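Local structure of sialyltransferase 0160 (Photobacterium damselae, 4R84) at residues V33-A38 with I108-L113; E92-T97 with L113-P118; L197-Y202 with E223-S228; L295-L300 with S315-M320. The protein probably transfers sialic acid from CMP-sialic acid to the terminal galactose of acceptor sugar chains, as a bacterial GT-B-type sialyltransferase. One frame throughout, in Å; residues are numbered along the deposited sequence. Where two conformers were deposited one is given.

Interaction 1 (V33-A38 with I108-L113)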
# COMPACT_ATOMS: atom_id res chain seq x y z
N VAL A 33 -20.54 -35.02 -8.04
CA VAL A 33 -21.19 -33.73 -7.85
C VAL A 33 -20.16 -32.64 -7.71
O VAL A 33 -19.36 -32.63 -6.76
CB VAL A 33 -22.10 -33.72 -6.60
CG1 VAL A 33 -22.71 -32.34 -6.40
CG2 VAL A 33 -23.18 -34.78 -6.71
N SER A 34 -20.21 -31.67 -8.62
CA SER A 34 -19.26 -30.58 -8.59
C SER A 34 -19.98 -29.27 -8.31
O SER A 34 -21.04 -29.01 -8.87
CB SER A 34 -18.49 -30.49 -9.91
OG SER A 34 -17.61 -31.59 -10.05
N SER A 35 -19.36 -28.41 -7.50
CA SER A 35 -20.00 -27.15 -7.16
C SER A 35 -19.02 -26.01 -7.27
O SER A 35 -17.85 -26.15 -6.93
CB SER A 35 -20.57 -27.19 -5.73
OG SER A 35 -21.57 -28.20 -5.59
N ASN A 36 -19.51 -24.87 -7.75
CA ASN A 36 -18.71 -23.67 -7.77
C ASN A 36 -19.57 -22.42 -7.75
O ASN A 36 -20.77 -22.46 -8.00
CB ASN A 36 -17.79 -23.65 -8.99
CG ASN A 36 -18.54 -23.46 -10.29
OD1 ASN A 36 -19.68 -23.89 -10.42
ND2 ASN A 36 -17.90 -22.80 -11.24
N SER A 37 -18.92 -21.32 -7.44
CA SER A 37 -19.60 -20.03 -7.39
C SER A 37 -18.72 -18.97 -8.03
O SER A 37 -17.50 -19.08 -8.04
CB SER A 37 -19.94 -19.65 -5.96
OG SER A 37 -18.77 -19.54 -5.18
N ALA A 38 -19.35 -17.95 -8.59
CA ALA A 38 -18.59 -16.90 -9.23
C ALA A 38 -19.37 -15.60 -9.20
O ALA A 38 -20.60 -15.62 -9.28
CB ALA A 38 -18.26 -17.29 -10.67
N ILE A 108 -23.32 -34.21 -11.87
CA ILE A 108 -24.09 -33.04 -11.51
C ILE A 108 -23.13 -31.88 -11.29
O ILE A 108 -22.09 -32.04 -10.66
CB ILE A 108 -24.94 -33.27 -10.24
CG1 ILE A 108 -26.01 -34.33 -10.51
CG2 ILE A 108 -25.58 -31.98 -9.79
CD1 ILE A 108 -26.87 -34.61 -9.30
N THR A 109 -23.45 -30.75 -11.91
CA THR A 109 -22.73 -29.51 -11.67
C THR A 109 -23.68 -28.46 -11.12
O THR A 109 -24.73 -28.18 -11.73
CB THR A 109 -22.06 -28.96 -12.95
OG1 THR A 109 -20.91 -29.75 -13.28
CG2 THR A 109 -21.64 -27.50 -12.78
N ASN A 110 -23.33 -27.87 -9.98
CA ASN A 110 -24.11 -26.79 -9.41
C ASN A 110 -23.28 -25.51 -9.44
O ASN A 110 -22.22 -25.44 -8.86
CB ASN A 110 -24.54 -27.12 -7.99
CG ASN A 110 -25.32 -28.41 -7.89
OD1 ASN A 110 -26.30 -28.61 -8.61
ND2 ASN A 110 -24.88 -29.31 -7.01
N THR A 111 -23.76 -24.51 -10.18
CA THR A 111 -23.04 -23.27 -10.29
C THR A 111 -23.89 -22.12 -9.78
O THR A 111 -25.02 -21.95 -10.22
CB THR A 111 -22.61 -22.99 -11.74
OG1 THR A 111 -21.70 -24.01 -12.17
CG2 THR A 111 -21.95 -21.62 -11.84
N THR A 112 -23.35 -21.34 -8.87
CA THR A 112 -24.07 -20.18 -8.36
C THR A 112 -23.39 -18.92 -8.84
O THR A 112 -22.22 -18.70 -8.53
CB THR A 112 -24.12 -20.18 -6.84
OG1 THR A 112 -24.71 -21.41 -6.42
CG2 THR A 112 -24.94 -19.00 -6.34
N LEU A 113 -24.11 -18.12 -9.61
CA LEU A 113 -23.58 -16.88 -10.13
C LEU A 113 -24.20 -15.71 -9.38
O LEU A 113 -25.43 -15.61 -9.30
CB LEU A 113 -23.87 -16.74 -11.63
CG LEU A 113 -23.29 -17.88 -12.47
CD1 LEU A 113 -23.60 -17.68 -13.98
CD2 LEU A 113 -21.79 -18.03 -12.19
O HOH W 1 -22.89 -23.80 -6.22
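The amide of Asn110 turns its ND2 end toward the neighbouring strand, where the nitrogen packs 3.8 Å from Val33 CG1 and 3.8 Å from Ser35 OG. These are approaches rather than bonds; its other end, OD1, is taken by the hydroxyl of Thr97. Val33 reaches the amide with CG1, which lies trans to the backbone nitrogen (chi1 178°), while its CG2 rests against Ile108 CB. On the reverse face of the sheet, the side chain of Asn36 swings across that of Thr111, brought there by a chi1 of 70° that sets CG between the backbone N and carbonyl carbon. Nearby, Ala38 CB touches Leu113 CD2 at 3.9 Å, beside Tyr46. The OG1 of Thr109, buried on this same face, accepts from Ile51 N.

The backbones hold the six pairs in step. Ser34 N donates to Ile108 O at 2.8 Å and Asn110 N to Ser34 O at 2.8 Å; the pattern then repeats through Asn36 and Thr112 to Ala38. Water 1 adds a tie, donating to Asn36 O at 3.1 Å and lying 3.0 Å from Thr112 OG1. The strand axes run 12° from parallel. Such pairing of the first strand with the last, side by side in the same direction, is characteristic of immunoglobulin-like beta sandwiches, consistent with the PKD-type N-terminal domain here.

Interaction 2 (E92-T97 with L113-P118)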
# COMPACT_ATOMS: atom_id res chain seq x y z
N GLU A 92 -27.72 -9.94 -7.14
CA GLU A 92 -28.67 -11.04 -7.13
C GLU A 92 -27.98 -12.34 -7.49
O GLU A 92 -27.13 -12.36 -8.39
CB GLU A 92 -29.83 -10.74 -8.09
CG GLU A 92 -30.89 -11.80 -8.09
CD GLU A 92 -32.07 -11.45 -8.98
OE1 GLU A 92 -32.98 -12.30 -9.12
OE2 GLU A 92 -32.09 -10.33 -9.51
N LYS A 93 -28.34 -13.43 -6.82
CA LYS A 93 -27.73 -14.70 -7.16
C LYS A 93 -28.66 -15.54 -8.02
O LYS A 93 -29.88 -15.52 -7.91
CB LYS A 93 -27.27 -15.45 -5.90
CG LYS A 93 -28.30 -16.27 -5.17
CD LYS A 93 -27.64 -16.93 -3.94
CE LYS A 93 -28.69 -17.48 -2.98
NZ LYS A 93 -28.06 -17.85 -1.69
N TYR A 94 -28.02 -16.23 -8.95
CA TYR A 94 -28.67 -17.08 -9.93
C TYR A 94 -28.03 -18.44 -9.81
O TYR A 94 -26.80 -18.54 -9.89
CB TYR A 94 -28.48 -16.51 -11.33
CG TYR A 94 -29.15 -15.19 -11.57
CD1 TYR A 94 -28.60 -14.01 -11.11
CD2 TYR A 94 -30.34 -15.11 -12.29
CE1 TYR A 94 -29.22 -12.81 -11.31
CE2 TYR A 94 -30.96 -13.91 -12.50
CZ TYR A 94 -30.40 -12.76 -12.02
OH TYR A 94 -31.01 -11.55 -12.23
N CYS A 95 -28.84 -19.47 -9.64
CA CYS A 95 -28.35 -20.82 -9.38
C CYS A 95 -28.69 -21.74 -10.56
O CYS A 95 -29.85 -21.76 -11.01
CB CYS A 95 -29.02 -21.36 -8.13
SG CYS A 95 -29.12 -20.11 -6.83
N PHE A 96 -27.73 -22.50 -11.08
CA PHE A 96 -27.99 -23.40 -12.23
C PHE A 96 -27.47 -24.80 -11.92
O PHE A 96 -26.42 -24.95 -11.29
CB PHE A 96 -27.34 -22.87 -13.50
CG PHE A 96 -27.78 -21.48 -13.86
CD1 PHE A 96 -28.94 -21.27 -14.59
CD2 PHE A 96 -27.07 -20.37 -13.41
CE1 PHE A 96 -29.35 -19.98 -14.91
CE2 PHE A 96 -27.48 -19.10 -13.72
CZ PHE A 96 -28.63 -18.90 -14.48
N THR A 97 -28.23 -25.81 -12.32
CA THR A 97 -27.81 -27.19 -12.11
C THR A 97 -27.78 -27.96 -13.43
O THR A 97 -28.76 -27.97 -14.20
CB THR A 97 -28.73 -27.91 -11.11
OG1 THR A 97 -28.53 -27.37 -9.80
CG2 THR A 97 -28.44 -29.41 -11.07
N LEU A 113 -24.11 -18.12 -9.61
CA LEU A 113 -23.58 -16.88 -10.13
C LEU A 113 -24.20 -15.71 -9.38
O LEU A 113 -25.43 -15.61 -9.30
CB LEU A 113 -23.87 -16.74 -11.63
CG LEU A 113 -23.29 -17.88 -12.47
CD1 LEU A 113 -23.60 -17.68 -13.98
CD2 LEU A 113 -21.79 -18.03 -12.19
N THR A 114 -23.38 -14.81 -8.86
CA THR A 114 -23.90 -13.62 -8.23
C THR A 114 -23.58 -12.43 -9.14
O THR A 114 -22.43 -12.18 -9.49
CB THR A 114 -23.29 -13.40 -6.80
OG1 THR A 114 -23.61 -14.53 -5.98
CG2 THR A 114 -23.89 -12.17 -6.15
N VAL A 115 -24.62 -11.72 -9.58
CA VAL A 115 -24.44 -10.53 -10.40
C VAL A 115 -24.09 -9.37 -9.52
O VAL A 115 -24.82 -9.07 -8.56
CB VAL A 115 -25.70 -10.23 -11.23
CG1 VAL A 115 -25.58 -8.88 -11.95
CG2 VAL A 115 -25.97 -11.37 -12.21
N VAL A 116 -22.96 -8.74 -9.81
CA VAL A 116 -22.43 -7.68 -8.96
C VAL A 116 -22.22 -6.40 -9.75
O VAL A 116 -22.06 -6.42 -10.96
CB VAL A 116 -21.10 -8.09 -8.29
CG1 VAL A 116 -21.35 -9.32 -7.42
CG2 VAL A 116 -20.04 -8.37 -9.33
N ALA A 117 -22.18 -5.30 -9.02
CA ALA A 117 -21.83 -4.02 -9.62
C ALA A 117 -20.37 -4.05 -10.03
O ALA A 117 -19.55 -4.72 -9.41
CB ALA A 117 -22.08 -2.89 -8.63
N PRO A 118 -20.02 -3.29 -11.07
CA PRO A 118 -18.59 -3.15 -11.35
C PRO A 118 -17.89 -2.41 -10.21
O PRO A 118 -18.55 -1.68 -9.46
CB PRO A 118 -18.55 -2.31 -12.62
CG PRO A 118 -19.85 -1.52 -12.59
CD PRO A 118 -20.85 -2.50 -11.99
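Tyr94 and Leu113 form an antiparallel hydrogen-bonded pair that is closed from both sides: Tyr94 N donates to Leu113 O at 2.7 Å, and Leu113 N to Tyr94 O at 2.7 Å. One step on, Lys93 and Thr114 make the non-hydrogen-bonded pair, and beyond them Glu92 and Val115 bond again. There Val115 N gives a sound bond to Glu92 O at 2.9 Å, while the return bond from Glu92 N to Val115 O is weak at 3.3 Å. The strand axes run at 154°, antiparallel with a twist.

Both belong to the hairpin of strands 92-101 and 106-125 in the N-terminal beta domain, where Cys95 ties the first of them to strand 59-66 through its disulfide with Cys66. The face carrying Tyr94, Leu113 and Val115 is the buried one. Val115 CG2 leans on Tyr94 CE1 at 3.7 Å, and Leu113 O sits at the rim of the same ring, in its plane. Phe83 meets that ring edge-to-face. Farther along, the Phe96 side chain stands at about a right angle to that of Leu113, with CE2 4.1 Å from Leu113 CD1. Across the sheet, on the outer face, Lys93 CB lies beside Thr114 OG1 before the rest of the lysine runs off, extended, away from its neighbour.

Interaction 3 (L197-Y202 with E223-S228)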
# COMPACT_ATOMS: atom_id res chain seq x y z
N LEU A 197 -22.19 1.29 -9.26
CA LEU A 197 -20.74 1.29 -9.11
C LEU A 197 -20.30 1.18 -7.65
O LEU A 197 -20.84 1.88 -6.80
CB LEU A 197 -20.13 2.56 -9.73
CG LEU A 197 -18.60 2.66 -9.63
CD1 LEU A 197 -17.96 1.58 -10.51
CD2 LEU A 197 -18.14 4.07 -10.02
N ASN A 198 -19.35 0.28 -7.38
CA ASN A 198 -18.62 0.26 -6.12
C ASN A 198 -17.27 0.92 -6.32
O ASN A 198 -16.56 0.63 -7.28
CB ASN A 198 -18.42 -1.16 -5.61
CG ASN A 198 -19.70 -1.79 -5.11
OD1 ASN A 198 -20.54 -1.13 -4.50
ND2 ASN A 198 -19.87 -3.07 -5.39
N ILE A 199 -16.90 1.80 -5.39
CA ILE A 199 -15.58 2.40 -5.44
C ILE A 199 -14.78 1.96 -4.23
O ILE A 199 -15.27 2.01 -3.11
CB ILE A 199 -15.65 3.94 -5.48
CG1 ILE A 199 -16.38 4.42 -6.75
CG2 ILE A 199 -14.25 4.55 -5.37
CD1 ILE A 199 -16.66 5.91 -6.76
N GLU A 200 -13.56 1.48 -4.48
CA GLU A 200 -12.60 1.17 -3.42
C GLU A 200 -11.51 2.22 -3.43
O GLU A 200 -10.93 2.48 -4.49
CB GLU A 200 -11.98 -0.21 -3.63
CG GLU A 200 -12.92 -1.38 -3.40
CD GLU A 200 -12.32 -2.70 -3.83
OE1 GLU A 200 -11.15 -2.74 -4.28
OE2 GLU A 200 -13.02 -3.72 -3.73
N PHE A 201 -11.22 2.81 -2.27
CA PHE A 201 -10.17 3.83 -2.16
C PHE A 201 -8.92 3.27 -1.51
O PHE A 201 -9.03 2.44 -0.60
CB PHE A 201 -10.65 5.02 -1.34
CG PHE A 201 -11.65 5.89 -2.03
CD1 PHE A 201 -11.35 6.49 -3.25
CD2 PHE A 201 -12.86 6.18 -1.42
CE1 PHE A 201 -12.27 7.33 -3.87
CE2 PHE A 201 -13.78 7.02 -2.04
CZ PHE A 201 -13.48 7.59 -3.26
N TYR A 202 -7.76 3.71 -1.98
CA TYR A 202 -6.47 3.35 -1.39
C TYR A 202 -5.63 4.59 -1.32
O TYR A 202 -5.32 5.18 -2.37
CB TYR A 202 -5.75 2.30 -2.24
CG TYR A 202 -6.55 1.04 -2.49
CD1 TYR A 202 -7.55 1.01 -3.46
CD2 TYR A 202 -6.29 -0.11 -1.76
CE1 TYR A 202 -8.29 -0.15 -3.70
CE2 TYR A 202 -7.02 -1.28 -2.00
CZ TYR A 202 -8.02 -1.28 -2.96
OH TYR A 202 -8.75 -2.43 -3.20
N GLU A 223 -27.26 7.48 -5.38
CA GLU A 223 -27.57 6.22 -4.71
C GLU A 223 -27.05 4.98 -5.45
O GLU A 223 -27.01 3.89 -4.87
CB GLU A 223 -29.08 6.12 -4.50
CG GLU A 223 -29.68 7.39 -3.92
CD GLU A 223 -31.19 7.34 -3.82
OE1 GLU A 223 -31.71 6.61 -2.95
OE2 GLU A 223 -31.87 8.04 -4.62
N LYS A 224 -26.64 5.12 -6.70
CA LYS A 224 -26.15 3.96 -7.44
C LYS A 224 -24.65 3.75 -7.20
O LYS A 224 -24.09 2.74 -7.63
CB LYS A 224 -26.41 4.10 -8.93
CG LYS A 224 -25.41 4.98 -9.65
CD LYS A 224 -25.73 5.12 -11.13
CE LYS A 224 -24.74 6.06 -11.81
NZ LYS A 224 -24.96 6.12 -13.28
N VAL A 225 -24.01 4.72 -6.54
CA VAL A 225 -22.55 4.67 -6.27
C VAL A 225 -22.31 4.41 -4.79
O VAL A 225 -22.82 5.13 -3.94
CB VAL A 225 -21.86 5.98 -6.67
CG1 VAL A 225 -20.36 5.92 -6.36
CG2 VAL A 225 -22.08 6.27 -8.14
N LYS A 226 -21.54 3.38 -4.49
CA LYS A 226 -21.23 3.05 -3.10
C LYS A 226 -19.72 3.05 -2.90
O LYS A 226 -18.99 2.46 -3.69
CB LYS A 226 -21.80 1.69 -2.71
CG LYS A 226 -21.57 1.30 -1.25
CD LYS A 226 -22.40 0.10 -0.84
CE LYS A 226 -21.89 -0.54 0.44
NZ LYS A 226 -20.63 -1.31 0.20
N ILE A 227 -19.28 3.70 -1.83
CA ILE A 227 -17.89 3.58 -1.41
C ILE A 227 -17.81 2.28 -0.62
O ILE A 227 -18.28 2.20 0.53
CB ILE A 227 -17.42 4.76 -0.56
CG1 ILE A 227 -17.79 6.10 -1.21
CG2 ILE A 227 -15.92 4.67 -0.29
CD1 ILE A 227 -17.31 6.27 -2.66
N SER A 228 -17.28 1.24 -1.24
CA SER A 228 -17.36 -0.09 -0.66
C SER A 228 -16.21 -0.39 0.30
O SER A 228 -16.31 -1.27 1.14
CB SER A 228 -17.41 -1.15 -1.76
OG SER A 228 -16.29 -1.07 -2.64
O HOH W 2 -23.46 -0.10 -5.90
O HOH W 3 -15.41 -3.47 -3.08
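Ile199, Leu197 and Ser228 bury more surface here than any other residues, with Ile227 just behind. Ile199 sits in the middle of the apolar face and works with several branches. Its CD1 meets Val225 CG1 at 3.7 Å, its CB backs onto Ile227 CD1 at 4.0 Å, and its CG2, trans to the backbone nitrogen, lies over one face of the Phe201 ring toward the rim. Ile227 in turn brings CG2 within 3.6 Å of Phe201 CD2, which closes a compact cluster.

Leu197 contributes mainly backbone: its N donates to Lys224 O at 2.9 Å and its O accepts from Lys226 N at 2.8 Å. The alternation continues with Ile199 N bonding to Lys226 O, then Ser228 N to Ile199 O.

Ser228 points toward strand 197-202, and a chi1 of 57° sets OG between its own N and carbonyl carbon, close to Glu200 CG and Asn198 CB. Water 3 lies 2.6 Å from Ser228 OG and donates to Glu200 OE2 at 2.5 Å; the other carboxylate oxygen, OE1, receives the Tyr202 hydroxyl from above its plane. Beside them, Asn198 and Lys226 run alongside each other.

Helix 213-219, in the Rossmann-type beta-alpha-beta crossover from 197-204 to 225-233, covers the Ile199 and Val225 face together with helix 181-192, which precedes the first strand; strand 106-125 flanks the other edge of 197-202.

Interaction 4 (L295-L300 with S315-M320)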
# COMPACT_ATOMS: atom_id res chain seq x y z
N LEU A 295 2.41 0.87 9.81
CA LEU A 295 3.74 0.27 9.68
C LEU A 295 4.20 -0.33 11.02
O LEU A 295 4.91 -1.34 11.04
CB LEU A 295 4.75 1.26 9.11
CG LEU A 295 4.99 2.64 9.68
CD1 LEU A 295 6.01 2.57 10.81
CD2 LEU A 295 5.50 3.51 8.56
N ARG A 296 3.82 0.30 12.13
CA ARG A 296 4.04 -0.30 13.45
C ARG A 296 2.76 -0.26 14.30
O ARG A 296 2.57 0.65 15.11
CB ARG A 296 5.19 0.42 14.18
CG ARG A 296 6.57 0.10 13.63
CD ARG A 296 6.97 -1.34 13.91
NE ARG A 296 7.05 -1.64 15.34
CZ ARG A 296 8.17 -1.52 16.06
NH1 ARG A 296 9.29 -1.13 15.47
NH2 ARG A 296 8.16 -1.81 17.35
N GLU A 297 1.89 -1.24 14.09
CA GLU A 297 0.62 -1.29 14.80
C GLU A 297 0.83 -1.40 16.30
O GLU A 297 0.02 -0.92 17.09
CB GLU A 297 -0.26 -2.46 14.31
CG GLU A 297 -1.65 -2.43 14.94
CD GLU A 297 -2.44 -3.71 14.72
OE1 GLU A 297 -1.87 -4.69 14.18
OE2 GLU A 297 -3.63 -3.75 15.09
N ASP A 298 1.94 -2.02 16.69
CA ASP A 298 2.21 -2.20 18.11
C ASP A 298 2.48 -0.89 18.85
O ASP A 298 2.48 -0.87 20.07
CB ASP A 298 3.39 -3.16 18.31
CG ASP A 298 4.65 -2.69 17.62
OD1 ASP A 298 4.56 -2.07 16.54
OD2 ASP A 298 5.75 -2.96 18.15
N TYR A 299 2.66 0.22 18.12
CA TYR A 299 2.79 1.51 18.78
C TYR A 299 1.55 1.77 19.63
O TYR A 299 1.65 2.35 20.71
CB TYR A 299 3.01 2.64 17.76
CG TYR A 299 3.31 3.97 18.41
CD1 TYR A 299 4.30 4.06 19.39
CD2 TYR A 299 2.66 5.14 18.03
CE1 TYR A 299 4.60 5.27 19.99
CE2 TYR A 299 2.96 6.35 18.62
CZ TYR A 299 3.93 6.41 19.61
OH TYR A 299 4.24 7.59 20.23
N LEU A 300 0.39 1.31 19.16
CA LEU A 300 -0.85 1.49 19.91
C LEU A 300 -0.88 0.65 21.19
O LEU A 300 -1.70 0.89 22.07
CB LEU A 300 -2.06 1.14 19.03
CG LEU A 300 -2.21 1.97 17.76
CD1 LEU A 300 -3.39 1.42 16.94
CD2 LEU A 300 -2.39 3.44 18.08
N SER A 315 -10.88 -3.42 15.36
CA SER A 315 -10.45 -4.34 14.32
C SER A 315 -10.05 -3.62 13.03
O SER A 315 -9.46 -4.25 12.14
CB SER A 315 -11.56 -5.35 14.02
OG SER A 315 -12.75 -4.69 13.62
N SER A 316 -10.34 -2.33 12.92
CA SER A 316 -9.97 -1.56 11.73
C SER A 316 -8.47 -1.30 11.67
O SER A 316 -7.92 -1.04 10.60
CB SER A 316 -10.75 -0.25 11.67
OG SER A 316 -12.13 -0.48 11.45
N ALA A 317 -7.81 -1.34 12.84
CA ALA A 317 -6.36 -1.18 12.89
C ALA A 317 -5.68 -2.47 12.46
O ALA A 317 -5.97 -3.54 13.00
CB ALA A 317 -5.91 -0.78 14.29
N LYS A 318 -4.79 -2.37 11.47
CA LYS A 318 -4.11 -3.53 10.91
C LYS A 318 -2.60 -3.30 10.90
O LYS A 318 -2.14 -2.15 10.84
CB LYS A 318 -4.57 -3.79 9.48
CG LYS A 318 -6.08 -4.03 9.28
CD LYS A 318 -6.57 -5.25 10.01
CE LYS A 318 -7.81 -5.83 9.33
NZ LYS A 318 -8.93 -4.86 9.26
N GLN A 319 -1.82 -4.39 10.90
CA GLN A 319 -0.38 -4.29 10.74
C GLN A 319 -0.05 -4.40 9.25
O GLN A 319 -0.48 -5.34 8.58
CB GLN A 319 0.36 -5.37 11.54
CG GLN A 319 1.85 -5.49 11.22
CD GLN A 319 2.61 -4.22 11.52
OE1 GLN A 319 2.47 -3.64 12.60
NE2 GLN A 319 3.41 -3.75 10.56
N MET A 320 0.67 -3.42 8.72
CA MET A 320 1.11 -3.46 7.34
C MET A 320 2.02 -4.67 7.15
O MET A 320 2.95 -4.89 7.94
CB MET A 320 1.84 -2.16 7.00
CG MET A 320 1.94 -1.83 5.55
SD MET A 320 2.83 -0.27 5.35
CE MET A 320 1.63 0.93 5.93
O HOH W 4 3.09 -4.78 15.10
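Hydrogen bonds come first, and nearly all run through the Gln319 amide. Its OE1 accepts the Glu297 N-H at 2.9 Å and a proton from water 4 at 2.8 Å. Its NE2 reaches Leu295 O at 2.9 Å with an almost straight N-H (177°), staying in the amide's own plane but arriving well above that of the carbonyl. The same nitrogen also donates to Met320 O, this time on a lone pair. Four bonds thus fix the rotation of the amide, delivered by a chain that bends at chi2 (61°) and so brings its end to Leu295 and Glu297.

The contact closes a Rossmann-type step: Leu295 follows strand 290-294, a type I turn runs from Arg296 to Tyr299, helices follow, and the chain returns as strand 317-319, parallel to 290-294. The Leu295 side chain lies about 9 Å from the bound CMP-sialic acid analogue.

The turn itself carries the charges. Arg296 grips Asp298 side-on, NE to OD1 and NH2 to OD2 at 2.8 Å, each oxygen using its syn lone pair. Glu297 extends its carboxylate along the returning strand, where OE2 faces another acceptor, Ala317 O, at 3.1 Å; that might raise its pKa.

Apolar contacts are sparse. Leu300 CD1 approaches Ala317 CB at 4.3 Å beside Phe294, and Met320 CE lies 4.5 Å from Leu295 CB, with Leu129 touching both side chains.

Overall arrangement
Interactions 1 and 2 lie in the N-terminal domain, 12 Å apart between centres, and share strand 106-125 and Leu113: one flanks it with a parallel partner, the other with an antiparallel one. That strand runs on toward the catalytic part, where Pro118 O of interaction 2 meets Asn198 N of interaction 3 at 3.0 Å. Interaction 4 is about 11 Å from interaction 3 at nearest atoms and lies closest to the chain's centre. All four are partly buried, but interaction 1, with three exposed residues, is the most exposed and is rich in hydroxyls, whereas 2 and 3 back onto apolar cores. Interaction 4 relies on one side-chain amide where the others use regular backbone pairing.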